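Local coordinates for TqaA (Penicillium aethiopicum, PDB 5EJD), which is a fungal nonribosomal peptide synthetase whose C-terminal condensation-like domain, the part present here, probably cyclises and releases a peptide carried on a phosphopantetheine arm, at residues I167-W172 / C317-V322; G174-K179 / S313-T318; T300-N305 / S353-E358; Q380-D385 / W424-P429. All coordinates share one frame; numbering follows the deposited sequence.

Contact 1: I167-W172 / C317-V322. With PNS (4'-phosphopantetheine), chain R.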
# COMPACT_ATOMS: atom_id res chain seq x y z
N ILE A 167 14.73 3.85 1.47
CA ILE A 167 14.02 2.78 0.81
C ILE A 167 13.18 3.31 -0.35
O ILE A 167 12.62 4.38 -0.28
CB ILE A 167 13.14 2.01 1.85
CG1 ILE A 167 12.52 0.77 1.24
CG2 ILE A 167 12.05 2.89 2.41
CD1 ILE A 167 11.95 -0.17 2.30
N SER A 168 13.08 2.52 -1.40
CA SER A 168 12.24 2.83 -2.56
C SER A 168 10.83 2.31 -2.29
O SER A 168 10.65 1.27 -1.68
CB SER A 168 12.79 2.13 -3.80
OG SER A 168 11.85 2.17 -4.88
N HIS A 169 9.83 2.99 -2.81
CA HIS A 169 8.44 2.59 -2.55
C HIS A 169 8.08 1.34 -3.29
O HIS A 169 7.06 0.70 -3.01
CB HIS A 169 7.48 3.71 -2.93
CG HIS A 169 6.17 3.64 -2.22
ND1 HIS A 169 5.56 2.47 -1.86
CD2 HIS A 169 5.33 4.62 -1.83
CE1 HIS A 169 4.41 2.73 -1.28
NE2 HIS A 169 4.25 4.03 -1.25
N SER A 170 8.94 0.92 -4.20
CA SER A 170 8.80 -0.41 -4.81
C SER A 170 9.06 -1.54 -3.82
O SER A 170 8.93 -2.71 -4.18
CB SER A 170 9.79 -0.54 -5.97
OG SER A 170 11.12 -0.42 -5.50
N GLN A 171 9.47 -1.21 -2.59
CA GLN A 171 9.85 -2.21 -1.62
C GLN A 171 8.96 -2.24 -0.39
O GLN A 171 9.23 -3.01 0.53
CB GLN A 171 11.30 -1.96 -1.18
CG GLN A 171 12.26 -2.08 -2.30
CD GLN A 171 13.65 -1.61 -1.89
OE1 GLN A 171 13.91 -0.41 -1.84
NE2 GLN A 171 14.59 -2.56 -1.73
N TRP A 172 7.93 -1.41 -0.33
CA TRP A 172 7.05 -1.44 0.83
C TRP A 172 5.67 -0.93 0.46
O TRP A 172 5.49 -0.30 -0.55
CB TRP A 172 7.63 -0.56 1.97
CG TRP A 172 7.71 0.89 1.66
CD1 TRP A 172 8.73 1.52 1.06
CD2 TRP A 172 6.72 1.89 1.92
NE1 TRP A 172 8.46 2.88 0.93
CE2 TRP A 172 7.22 3.12 1.44
CE3 TRP A 172 5.46 1.86 2.51
CZ2 TRP A 172 6.49 4.31 1.53
CZ3 TRP A 172 4.71 3.06 2.59
CH2 TRP A 172 5.23 4.25 2.09
N CYS A 317 5.69 -4.32 -1.89
CA CYS A 317 4.70 -3.45 -2.48
C CYS A 317 3.70 -4.28 -3.28
O CYS A 317 3.90 -4.52 -4.46
CB CYS A 317 5.39 -2.44 -3.38
SG CYS A 317 4.24 -1.28 -4.16
N THR A 318 2.65 -4.73 -2.61
CA THR A 318 1.61 -5.50 -3.25
C THR A 318 0.47 -4.58 -3.74
O THR A 318 -0.44 -5.05 -4.35
CB THR A 318 1.01 -6.54 -2.31
OG1 THR A 318 0.36 -5.87 -1.23
CG2 THR A 318 2.06 -7.45 -1.75
N LEU A 319 0.55 -3.28 -3.49
CA LEU A 319 -0.42 -2.32 -3.98
C LEU A 319 -0.71 -2.49 -5.45
O LEU A 319 0.17 -2.85 -6.22
CB LEU A 319 0.13 -0.89 -3.92
CG LEU A 319 0.34 -0.30 -2.58
CD1 LEU A 319 0.77 1.13 -2.77
CD2 LEU A 319 -0.94 -0.38 -1.77
N ASN A 320 -1.92 -2.13 -5.83
CA ASN A 320 -2.27 -2.08 -7.22
C ASN A 320 -3.15 -0.88 -7.49
O ASN A 320 -3.86 -0.42 -6.59
CB ASN A 320 -2.96 -3.39 -7.64
CG ASN A 320 -2.81 -3.67 -9.13
OD1 ASN A 320 -2.17 -2.90 -9.85
ND2 ASN A 320 -3.39 -4.76 -9.58
N PHE A 321 -3.04 -0.34 -8.71
CA PHE A 321 -3.87 0.79 -9.15
C PHE A 321 -4.77 0.29 -10.25
O PHE A 321 -4.27 -0.11 -11.35
CB PHE A 321 -3.00 1.91 -9.63
CG PHE A 321 -1.88 2.22 -8.71
CD1 PHE A 321 -2.12 2.87 -7.52
CD2 PHE A 321 -0.60 1.84 -9.02
CE1 PHE A 321 -1.10 3.13 -6.63
CE2 PHE A 321 0.44 2.13 -8.16
CZ PHE A 321 0.19 2.76 -6.95
N VAL A 322 -6.07 0.22 -9.97
CA VAL A 322 -7.00 -0.43 -10.89
C VAL A 322 -8.21 0.44 -11.20
O VAL A 322 -8.47 1.41 -10.50
CB VAL A 322 -7.48 -1.78 -10.35
CG1 VAL A 322 -6.32 -2.73 -10.17
CG2 VAL A 322 -8.24 -1.62 -9.04
O23 PNS R . -12.55 0.21 4.09
P24 PNS R . -12.54 -0.21 2.64
O26 PNS R . -13.80 0.02 1.89
O27 PNS R . -11.13 0.15 1.89
C28 PNS R . -10.84 0.14 0.51
C29 PNS R . -9.32 0.47 0.14
C30 PNS R . -9.52 1.92 0.42
C31 PNS R . -9.57 -0.09 -1.28
C32 PNS R . -8.51 -0.39 1.17
O33 PNS R . -8.99 -1.79 1.09
C34 PNS R . -7.10 -0.43 0.62
O35 PNS R . -6.77 -1.29 -0.20
N36 PNS R . -6.06 0.33 0.69
C37 PNS R . -5.73 1.50 1.36
C38 PNS R . -4.33 1.39 1.96
C39 PNS R . -3.15 1.72 1.09
O40 PNS R . -2.80 0.92 0.27
N41 PNS R . -2.50 2.85 1.37
C42 PNS R . -1.35 3.33 0.65
C43 PNS R . -0.16 2.44 0.82
S44 PNS R . 1.34 3.42 0.99
O HOH W 1 7.97 -5.18 -3.11
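Cys-317 packs through its CB against three backbone oxygens of the SHxxxDxxS motif, a counterpart of the HHxxxDG motif of condensation domains: Trp-172 O lies 3.5 Å from CB, and the oxygens of His-169 and Ser-170 are only slightly farther. With chi1 at -179°, SG stands opposite the backbone N and passes 3.6 Å from His-169 O; its approach to the imidazole is oblique.

The polar link across the contact runs through water. One molecule donates to Ser-170 O and accepts from Cys-317 N at 2.7 Å, while Gln-49 NE2 gives Ser-170 O a further donor. Within 167-172, Gln-171 OE1 takes the Ser-168 N-H in its carbonyl plane (155° at the hydrogen) while Gln-171 NE2 bonds to Ile-88 O, Gln-171 N bonds back to Ser-168 O, and the hydroxyls of Ser-168 and Ser-170 share a hydrogen bond.

Among the flat groups, Trp-172 CZ2 sits over the centre of the His-169 ring, 3.5 Å above its plane; Phe-52 stacks with the imidazole. A weak bond runs from His-169 ND1 to Trp-172 O (3.1 Å, 122°).

The phosphopantetheine thiol end arrives at the imidazole edge, with S44 3.7 Å from His-169 NE2, while Leu-319 CD1 and CD2 border C43. The ring contacts and the weak ND1 bond probably help orient NE2 toward the sulfur.

Contact 2: G174-K179 / S313-T318. With PNS (4'-phosphopantetheine), chain R.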
# COMPACT_ATOMS: atom_id res chain seq x y z
N GLY A 174 1.69 0.33 2.72
CA GLY A 174 1.16 0.80 3.99
C GLY A 174 0.79 -0.29 4.97
O GLY A 174 0.91 -0.13 6.17
N VAL A 175 0.35 -1.42 4.44
CA VAL A 175 0.05 -2.54 5.27
C VAL A 175 1.29 -3.12 5.94
O VAL A 175 1.24 -3.52 7.08
CB VAL A 175 -0.60 -3.64 4.45
CG1 VAL A 175 -0.73 -4.91 5.26
CG2 VAL A 175 -1.96 -3.17 3.95
N SER A 176 2.41 -3.14 5.23
CA SER A 176 3.58 -3.92 5.64
C SER A 176 4.73 -3.07 6.26
O SER A 176 5.51 -3.58 7.03
CB SER A 176 4.09 -4.74 4.43
OG SER A 176 4.71 -3.90 3.43
N ILE A 177 4.82 -1.78 5.95
CA ILE A 177 5.84 -0.95 6.56
C ILE A 177 5.87 -1.01 8.11
O ILE A 177 6.95 -1.02 8.68
CB ILE A 177 5.83 0.49 5.98
CG1 ILE A 177 7.10 1.28 6.36
CG2 ILE A 177 4.65 1.28 6.44
CD1 ILE A 177 8.34 0.75 5.70
N PRO A 178 4.71 -1.07 8.82
CA PRO A 178 4.81 -1.18 10.29
C PRO A 178 5.52 -2.41 10.76
O PRO A 178 6.07 -2.43 11.84
CB PRO A 178 3.35 -1.30 10.74
CG PRO A 178 2.56 -0.70 9.63
CD PRO A 178 3.31 -1.04 8.38
N LYS A 179 5.48 -3.46 9.95
CA LYS A 179 6.15 -4.68 10.27
C LYS A 179 7.63 -4.53 10.16
O LYS A 179 8.37 -5.19 10.84
CB LYS A 179 5.63 -5.80 9.38
CG LYS A 179 4.36 -6.37 9.98
CD LYS A 179 4.41 -7.86 10.14
CE LYS A 179 3.43 -8.37 11.17
NZ LYS A 179 2.23 -7.53 11.34
N SER A 313 1.33 -10.04 6.23
CA SER A 313 2.49 -9.52 6.90
C SER A 313 3.77 -9.39 6.04
O SER A 313 4.73 -8.74 6.46
CB SER A 313 2.77 -10.40 8.11
OG SER A 313 3.20 -11.67 7.72
N LEU A 314 3.79 -9.98 4.86
CA LEU A 314 5.02 -10.00 4.10
C LEU A 314 5.43 -8.62 3.66
O LEU A 314 4.60 -7.81 3.33
CB LEU A 314 4.94 -10.95 2.92
CG LEU A 314 4.01 -10.66 1.74
CD1 LEU A 314 4.61 -9.75 0.72
CD2 LEU A 314 3.69 -12.01 1.09
N LEU A 315 6.73 -8.35 3.62
CA LEU A 315 7.17 -7.01 3.30
C LEU A 315 7.32 -6.85 1.78
O LEU A 315 7.98 -7.63 1.10
CB LEU A 315 8.45 -6.69 4.05
CG LEU A 315 8.98 -5.25 3.93
CD1 LEU A 315 7.98 -4.23 4.42
CD2 LEU A 315 10.25 -5.15 4.76
N GLY A 316 6.68 -5.84 1.24
CA GLY A 316 6.80 -5.53 -0.16
C GLY A 316 5.70 -4.61 -0.60
O GLY A 316 4.88 -4.16 0.21
N CYS A 317 5.69 -4.32 -1.89
CA CYS A 317 4.70 -3.45 -2.48
C CYS A 317 3.70 -4.28 -3.28
O CYS A 317 3.90 -4.52 -4.46
CB CYS A 317 5.39 -2.44 -3.38
SG CYS A 317 4.24 -1.28 -4.16
N THR A 318 2.65 -4.73 -2.61
CA THR A 318 1.61 -5.50 -3.25
C THR A 318 0.47 -4.58 -3.74
O THR A 318 -0.44 -5.05 -4.35
CB THR A 318 1.01 -6.54 -2.31
OG1 THR A 318 0.36 -5.87 -1.23
CG2 THR A 318 2.06 -7.45 -1.75
O23 PNS R . -12.55 0.21 4.09
P24 PNS R . -12.54 -0.21 2.64
O26 PNS R . -13.80 0.02 1.89
O27 PNS R . -11.13 0.15 1.89
C28 PNS R . -10.84 0.14 0.51
C29 PNS R . -9.32 0.47 0.14
C30 PNS R . -9.52 1.92 0.42
C31 PNS R . -9.57 -0.09 -1.28
C32 PNS R . -8.51 -0.39 1.17
O33 PNS R . -8.99 -1.79 1.09
C34 PNS R . -7.10 -0.43 0.62
O35 PNS R . -6.77 -1.29 -0.20
N36 PNS R . -6.06 0.33 0.69
C37 PNS R . -5.73 1.50 1.36
C38 PNS R . -4.33 1.39 1.96
C39 PNS R . -3.15 1.72 1.09
O40 PNS R . -2.80 0.92 0.27
N41 PNS R . -2.50 2.85 1.37
C42 PNS R . -1.35 3.33 0.65
C43 PNS R . -0.16 2.44 0.82
S44 PNS R . 1.34 3.42 0.99
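Ser-176 lies against the backbone of 313-318 without a hydrogen bond across the contact, although its OG is just 3.2 Å from Gly-316 O. The hydroxyl bonds instead to Asp-173 OD1, the aspartate of its own motif. A chi1 of 71° tucks OG between the backbone N and the carbonyl carbon. Separately, Ser-176 CB meets Leu-314 O at 3.3 Å.

Leu-315 supplies the apolar side. Its CG is opposite the backbone N (chi1 -174°), and the CD1 branch is thereby carried to the serine, 3.4 Å from Ser-176 OG and 3.7 Å from Ser-176 O. Next to it, Gly-316 has a phi of 164°, a backbone state that calls for glycine because a CB would press on the preceding carbonyl oxygen.

Farther along helix 177-188, the aliphatic part of Lys-179 lies over Ser-313: Ser-313 CB is 3.6 Å from Lys-179 CD and 3.7 Å from Lys-179 CE. This end of the contact is partly exposed, whereas the serine end is buried.

At the other end of 174-179, Gly-174 N approaches C43 of phosphopantetheine to 3.4 Å, with no side chain between the glycine and the arm. Val-175 packs on Ile-41 of the carrier-bearing neighbouring chain. The arrangement is that of the motif's turn into the following helix, SHxxxDxxS in fungal terminal condensation-like domains, closed by the loop leading to strand 320-327 at the arm's tunnel.

Contact 3: T300-N305 / S353-E358. With PNS (4'-phosphopantetheine), chain R.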
# COMPACT_ATOMS: atom_id res chain seq x y z
N THR A 300 -6.50 2.87 -5.57
CA THR A 300 -5.42 2.04 -4.98
C THR A 300 -6.01 0.97 -4.12
O THR A 300 -6.85 1.24 -3.29
CB THR A 300 -4.51 2.89 -4.13
OG1 THR A 300 -3.99 3.96 -4.93
CG2 THR A 300 -3.38 2.05 -3.62
N VAL A 301 -5.64 -0.26 -4.40
CA VAL A 301 -6.11 -1.40 -3.63
C VAL A 301 -4.89 -2.13 -3.07
O VAL A 301 -3.81 -2.02 -3.61
CB VAL A 301 -6.98 -2.35 -4.46
CG1 VAL A 301 -8.24 -1.65 -4.93
CG2 VAL A 301 -6.19 -2.92 -5.64
N ASN A 302 -5.09 -2.88 -1.98
CA ASN A 302 -3.98 -3.38 -1.23
C ASN A 302 -3.36 -4.63 -1.78
O ASN A 302 -2.21 -4.97 -1.45
CB ASN A 302 -4.35 -3.55 0.23
CG ASN A 302 -5.45 -4.55 0.45
OD1 ASN A 302 -5.27 -5.73 0.25
ND2 ASN A 302 -6.61 -4.08 0.87
N GLY A 303 -4.10 -5.33 -2.62
CA GLY A 303 -3.54 -6.49 -3.34
C GLY A 303 -3.29 -7.75 -2.52
O GLY A 303 -2.61 -8.68 -2.99
N ARG A 304 -3.88 -7.81 -1.33
CA ARG A 304 -3.56 -8.87 -0.39
C ARG A 304 -4.75 -9.79 -0.10
O ARG A 304 -4.75 -10.49 0.89
CB ARG A 304 -2.88 -8.26 0.88
CG ARG A 304 -1.45 -7.81 0.56
CD ARG A 304 -0.81 -6.73 1.43
NE ARG A 304 0.27 -7.32 2.15
CZ ARG A 304 1.55 -7.02 2.11
NH1 ARG A 304 2.06 -6.04 1.42
NH2 ARG A 304 2.33 -7.75 2.83
N ASN A 305 -5.77 -9.78 -0.97
CA ASN A 305 -6.93 -10.64 -0.82
C ASN A 305 -6.72 -11.96 -1.56
O ASN A 305 -7.50 -12.33 -2.40
CB ASN A 305 -8.24 -9.95 -1.27
CG ASN A 305 -9.49 -10.82 -1.01
OD1 ASN A 305 -9.62 -11.52 0.04
ND2 ASN A 305 -10.39 -10.85 -1.99
N SER A 353 -11.79 -10.22 -5.93
CA SER A 353 -11.12 -11.44 -6.33
C SER A 353 -10.22 -11.26 -7.56
O SER A 353 -9.49 -12.15 -7.94
CB SER A 353 -12.22 -12.46 -6.62
OG SER A 353 -12.09 -13.56 -5.81
N HIS A 354 -10.26 -10.08 -8.16
CA HIS A 354 -9.61 -9.84 -9.43
C HIS A 354 -8.68 -8.60 -9.45
O HIS A 354 -8.18 -8.22 -10.50
CB HIS A 354 -10.71 -9.64 -10.49
CG HIS A 354 -11.78 -10.67 -10.42
ND1 HIS A 354 -11.54 -12.00 -10.67
CD2 HIS A 354 -13.10 -10.57 -10.12
CE1 HIS A 354 -12.67 -12.69 -10.53
NE2 HIS A 354 -13.63 -11.84 -10.21
N GLU A 355 -8.46 -8.01 -8.29
CA GLU A 355 -7.81 -6.69 -8.18
C GLU A 355 -6.30 -6.81 -8.21
O GLU A 355 -5.62 -5.81 -8.16
CB GLU A 355 -8.26 -5.98 -6.88
CG GLU A 355 -7.78 -6.68 -5.60
CD GLU A 355 -7.98 -5.90 -4.27
OE1 GLU A 355 -8.94 -5.06 -4.19
OE2 GLU A 355 -7.18 -6.14 -3.30
N HIS A 356 -5.79 -8.02 -8.28
CA HIS A 356 -4.37 -8.27 -8.08
C HIS A 356 -3.55 -8.41 -9.35
O HIS A 356 -2.33 -8.60 -9.28
CB HIS A 356 -4.21 -9.54 -7.24
CG HIS A 356 -4.74 -10.75 -7.90
ND1 HIS A 356 -6.06 -11.13 -7.82
CD2 HIS A 356 -4.14 -11.65 -8.72
CE1 HIS A 356 -6.26 -12.21 -8.57
NE2 HIS A 356 -5.11 -12.54 -9.12
N VAL A 357 -4.20 -8.32 -10.51
CA VAL A 357 -3.51 -8.53 -11.79
C VAL A 357 -2.99 -7.22 -12.34
O VAL A 357 -3.54 -6.16 -12.08
CB VAL A 357 -4.42 -9.17 -12.85
CG1 VAL A 357 -4.85 -10.56 -12.43
CG2 VAL A 357 -5.65 -8.30 -13.12
N GLU A 358 -1.95 -7.31 -13.17
CA GLU A 358 -1.33 -6.14 -13.78
C GLU A 358 -2.34 -5.34 -14.58
O GLU A 358 -3.19 -5.91 -15.28
CB GLU A 358 -0.19 -6.57 -14.72
CG GLU A 358 0.93 -7.41 -14.09
CD GLU A 358 1.82 -6.63 -13.09
OE1 GLU A 358 2.78 -5.98 -13.54
OE2 GLU A 358 1.58 -6.70 -11.85
O23 PNS R . -12.55 0.21 4.09
P24 PNS R . -12.54 -0.21 2.64
O26 PNS R . -13.80 0.02 1.89
O27 PNS R . -11.13 0.15 1.89
C28 PNS R . -10.84 0.14 0.51
C29 PNS R . -9.32 0.47 0.14
C30 PNS R . -9.52 1.92 0.42
C31 PNS R . -9.57 -0.09 -1.28
C32 PNS R . -8.51 -0.39 1.17
O33 PNS R . -8.99 -1.79 1.09
C34 PNS R . -7.10 -0.43 0.62
O35 PNS R . -6.77 -1.29 -0.20
N36 PNS R . -6.06 0.33 0.69
C37 PNS R . -5.73 1.50 1.36
C38 PNS R . -4.33 1.39 1.96
C39 PNS R . -3.15 1.72 1.09
O40 PNS R . -2.80 0.92 0.27
N41 PNS R . -2.50 2.85 1.37
C42 PNS R . -1.35 3.33 0.65
C43 PNS R . -0.16 2.44 0.82
S44 PNS R . 1.34 3.42 0.99
O HOH W 2 -6.07 -8.60 -3.64
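Glu-355 OE2 is gripped from two sources: the Gly-303 N-H donates to it at 3.3 Å (139° at the hydrogen), and a water donates to it at 2.7 Å. That water accepts from Asn-305 N at 2.9 Å, making the glutamate the acceptor for two backbone amides, that of Gly-303 directly and that of Asn-305 through water. The glycine N-H reaches OE2 from well above the carboxylate plane, consistent with its length and modest straightness.

The receiving loop is an Asx turn that follows strand 294-301. Asn-302 OD1 accepts from Arg-304 N at 3.0 Å, which pins one end of the asparagine amide. Positive phi at Gly-303 continues the bend.

Glu-355 reaches inward from the type I turn His-354 to Val-357, its chain extended beyond CG. Its other oxygen packs on an aliphatic surface, with OE1 3.4 Å from Val-301 CB, and the CG2 methyl of Val-301 flanks the carboxylate carbon. Asn-320 ND2, bonded to the carbonyls of Glu-355 and Val-357, ties the same turn to strand 320-327.

On the surface toward the carrier-bearing neighbouring chain, Asn-305 OD1 accepts from Val-59 N of that chain. The Asn-302 amide, set 78° from the glutamate carboxylate, turns its nitrogen to phosphopantetheine. A chi1 of 62° puts it there: Asn-302 ND2 donates to O35 of the arm at 3.0 Å, and weakly to its O33 at 3.3 Å.

Contact 4: Q380-D385 / W424-P429. With PNS (4'-phosphopantetheine), chain R.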
# COMPACT_ATOMS: atom_id res chain seq x y z
N GLN A 380 -6.54 7.33 -3.40
CA GLN A 380 -6.06 6.42 -2.35
C GLN A 380 -6.64 6.76 -1.04
O GLN A 380 -6.20 7.75 -0.43
CB GLN A 380 -4.62 6.55 -1.93
CG GLN A 380 -3.63 6.25 -2.94
CD GLN A 380 -2.37 5.60 -2.42
OE1 GLN A 380 -1.86 5.76 -1.29
NE2 GLN A 380 -1.80 4.91 -3.33
N HIS A 381 -7.44 5.89 -0.50
CA HIS A 381 -7.84 6.11 0.82
C HIS A 381 -6.81 5.42 1.76
O HIS A 381 -6.55 4.23 1.65
CB HIS A 381 -9.25 5.60 1.03
CG HIS A 381 -9.73 5.83 2.41
ND1 HIS A 381 -9.95 7.08 2.92
CD2 HIS A 381 -10.00 4.96 3.42
CE1 HIS A 381 -10.38 6.99 4.17
NE2 HIS A 381 -10.41 5.71 4.50
N GLN A 382 -6.31 6.16 2.75
CA GLN A 382 -5.28 5.67 3.64
C GLN A 382 -5.81 5.06 4.96
O GLN A 382 -5.55 5.58 6.02
CB GLN A 382 -4.37 6.81 4.00
CG GLN A 382 -3.87 7.61 2.83
CD GLN A 382 -2.72 6.89 2.12
OE1 GLN A 382 -2.81 5.72 1.80
NE2 GLN A 382 -1.70 7.64 1.76
N ASN A 383 -6.50 3.93 4.88
CA ASN A 383 -6.95 3.26 6.04
C ASN A 383 -5.93 2.28 6.53
O ASN A 383 -6.22 1.12 6.82
CB ASN A 383 -8.34 2.65 5.85
CG ASN A 383 -8.48 1.85 4.59
OD1 ASN A 383 -7.60 1.80 3.74
ND2 ASN A 383 -9.63 1.22 4.45
N ILE A 384 -4.74 2.78 6.77
CA ILE A 384 -3.60 2.00 7.26
C ILE A 384 -2.98 2.80 8.41
O ILE A 384 -3.40 3.92 8.69
CB ILE A 384 -2.55 1.94 6.19
CG1 ILE A 384 -2.43 3.35 5.57
CG2 ILE A 384 -2.93 0.93 5.16
CD1 ILE A 384 -1.20 3.58 4.80
N ASP A 385 -1.96 2.28 9.06
CA ASP A 385 -1.29 3.04 10.16
C ASP A 385 -0.75 4.35 9.66
O ASP A 385 -0.02 4.40 8.69
CB ASP A 385 -0.16 2.24 10.78
CG ASP A 385 -0.65 1.06 11.58
OD1 ASP A 385 -1.88 0.84 11.63
OD2 ASP A 385 0.20 0.32 12.14
N TRP A 424 -3.30 12.64 -8.21
CA TRP A 424 -3.55 11.76 -7.04
C TRP A 424 -4.39 12.48 -6.03
O TRP A 424 -4.13 13.65 -5.74
CB TRP A 424 -2.26 11.34 -6.35
CG TRP A 424 -1.34 10.54 -7.22
CD1 TRP A 424 -0.52 11.01 -8.21
CD2 TRP A 424 -1.13 9.14 -7.17
NE1 TRP A 424 0.16 9.98 -8.79
CE2 TRP A 424 -0.18 8.82 -8.17
CE3 TRP A 424 -1.67 8.11 -6.41
CZ2 TRP A 424 0.24 7.51 -8.42
CZ3 TRP A 424 -1.25 6.80 -6.66
CH2 TRP A 424 -0.31 6.52 -7.64
N ILE A 425 -5.41 11.80 -5.53
CA ILE A 425 -6.16 12.29 -4.38
C ILE A 425 -6.01 11.28 -3.24
O ILE A 425 -6.41 10.15 -3.37
CB ILE A 425 -7.64 12.46 -4.71
CG1 ILE A 425 -7.81 13.50 -5.80
CG2 ILE A 425 -8.39 12.91 -3.48
CD1 ILE A 425 -9.22 13.56 -6.35
N PHE A 426 -5.38 11.71 -2.15
CA PHE A 426 -5.17 10.91 -0.96
C PHE A 426 -6.14 11.41 0.11
O PHE A 426 -6.35 12.60 0.26
CB PHE A 426 -3.77 11.13 -0.46
CG PHE A 426 -2.69 10.72 -1.43
CD1 PHE A 426 -2.32 9.40 -1.55
CD2 PHE A 426 -1.99 11.66 -2.14
CE1 PHE A 426 -1.31 9.03 -2.43
CE2 PHE A 426 -0.99 11.29 -3.00
CZ PHE A 426 -0.67 9.97 -3.17
N THR A 427 -6.72 10.50 0.87
CA THR A 427 -7.52 10.88 2.03
C THR A 427 -6.98 10.19 3.29
O THR A 427 -6.84 8.98 3.32
CB THR A 427 -9.01 10.53 1.83
OG1 THR A 427 -9.15 9.19 1.35
CG2 THR A 427 -9.60 11.46 0.82
N GLU A 428 -6.67 10.99 4.30
CA GLU A 428 -6.13 10.49 5.54
C GLU A 428 -7.15 10.67 6.64
O GLU A 428 -7.46 11.78 7.02
CB GLU A 428 -4.84 11.24 5.92
CG GLU A 428 -3.60 10.80 5.18
CD GLU A 428 -2.31 11.39 5.75
OE1 GLU A 428 -2.34 12.12 6.75
OE2 GLU A 428 -1.23 11.07 5.20
N PRO A 429 -7.61 9.58 7.21
CA PRO A 429 -8.50 9.62 8.32
C PRO A 429 -7.81 9.71 9.70
O PRO A 429 -7.47 8.70 10.27
CB PRO A 429 -9.26 8.28 8.19
CG PRO A 429 -8.26 7.35 7.62
CD PRO A 429 -7.35 8.20 6.76
O23 PNS R . -12.55 0.21 4.09
P24 PNS R . -12.54 -0.21 2.64
O26 PNS R . -13.80 0.02 1.89
O27 PNS R . -11.13 0.15 1.89
C28 PNS R . -10.84 0.14 0.51
C29 PNS R . -9.32 0.47 0.14
C30 PNS R . -9.52 1.92 0.42
C31 PNS R . -9.57 -0.09 -1.28
C32 PNS R . -8.51 -0.39 1.17
O33 PNS R . -8.99 -1.79 1.09
C34 PNS R . -7.10 -0.43 0.62
O35 PNS R . -6.77 -1.29 -0.20
N36 PNS R . -6.06 0.33 0.69
C37 PNS R . -5.73 1.50 1.36
C38 PNS R . -4.33 1.39 1.96
C39 PNS R . -3.15 1.72 1.09
O40 PNS R . -2.80 0.92 0.27
N41 PNS R . -2.50 2.85 1.37
C42 PNS R . -1.35 3.33 0.65
C43 PNS R . -0.16 2.44 0.82
S44 PNS R . 1.34 3.42 0.99
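Gln-380 and Phe-426 pair as parallel neighbours in the mixed sheet that also holds strands 294-301 and 434-441, as do His-381 and Thr-427, and three backbone bonds link the strands. Gln-380 N donates to Ile-425 O at 2.8 Å, Thr-427 N to Gln-380 O at 3.1 Å, and Gln-382 N to Thr-427 O at 2.9 Å. All three are nearly straight at the hydrogen, 161° to 164°; the middle one differs in that its donor is tilted from the carbonyl plane. Gln-380 O also receives the CA-H of Phe-426. The bonding thus extends to Gln-382, past strand 377-381.

On one face of the sheet, His-381 ND1 and Thr-427 OG1 share a hydrogen bond of 2.7 Å, in which either may donate. The hydroxyl lies in the plane of the imidazole, at its edge, and so fixes the ring's rotation; Met-274 and Ala-275 of helix 274-289 pack on the histidine. On the other face, the Gln-380 and Phe-426 side chains run side by side, with Gln-380 CG 3.7 Å from Phe-426 CE1. Strand 434-441 flanks the far side of 423-429. Glu-428 OE1 is bonded to His-430 NE2, just beyond the strand.

Pro-429 CD closes on Gln-382 O at 3.3 Å as the chain leaves the sheet. An inverse gamma turn is centred on Asn-383, whose amide faces the phosphopantetheine arm: Asn-383 ND2 donates to its O27 at 3.2 Å (150°). The three backbone bonds and the histidine-threonine bond probably help hold the strand end from which Asn-383 reaches the ester oxygen.

How the contacts relate
All four contacts are mainly buried and border the phosphopantetheine arm: contacts 1 and 2 at its thiol end, contact 3 at the pantoyl part, contact 4 from the ester oxygen along the arm. Contact 1 is the most central, its centre about 4 Å from the centre of the chain; that of contact 3, which includes the exposed Ser-353, is about 13 Å from it. Contacts 1 and 2 share Cys-317 and Thr-318. Contacts 1, 3 and 4 reach the same mixed sheet, where strand 294-301 lies between 320-327 and 377-381. Only contact 4 is strand pairing; contact 1 has a water bridge without a direct bond, contact 3 one of each, and contact 2 relies on van der Waals packing.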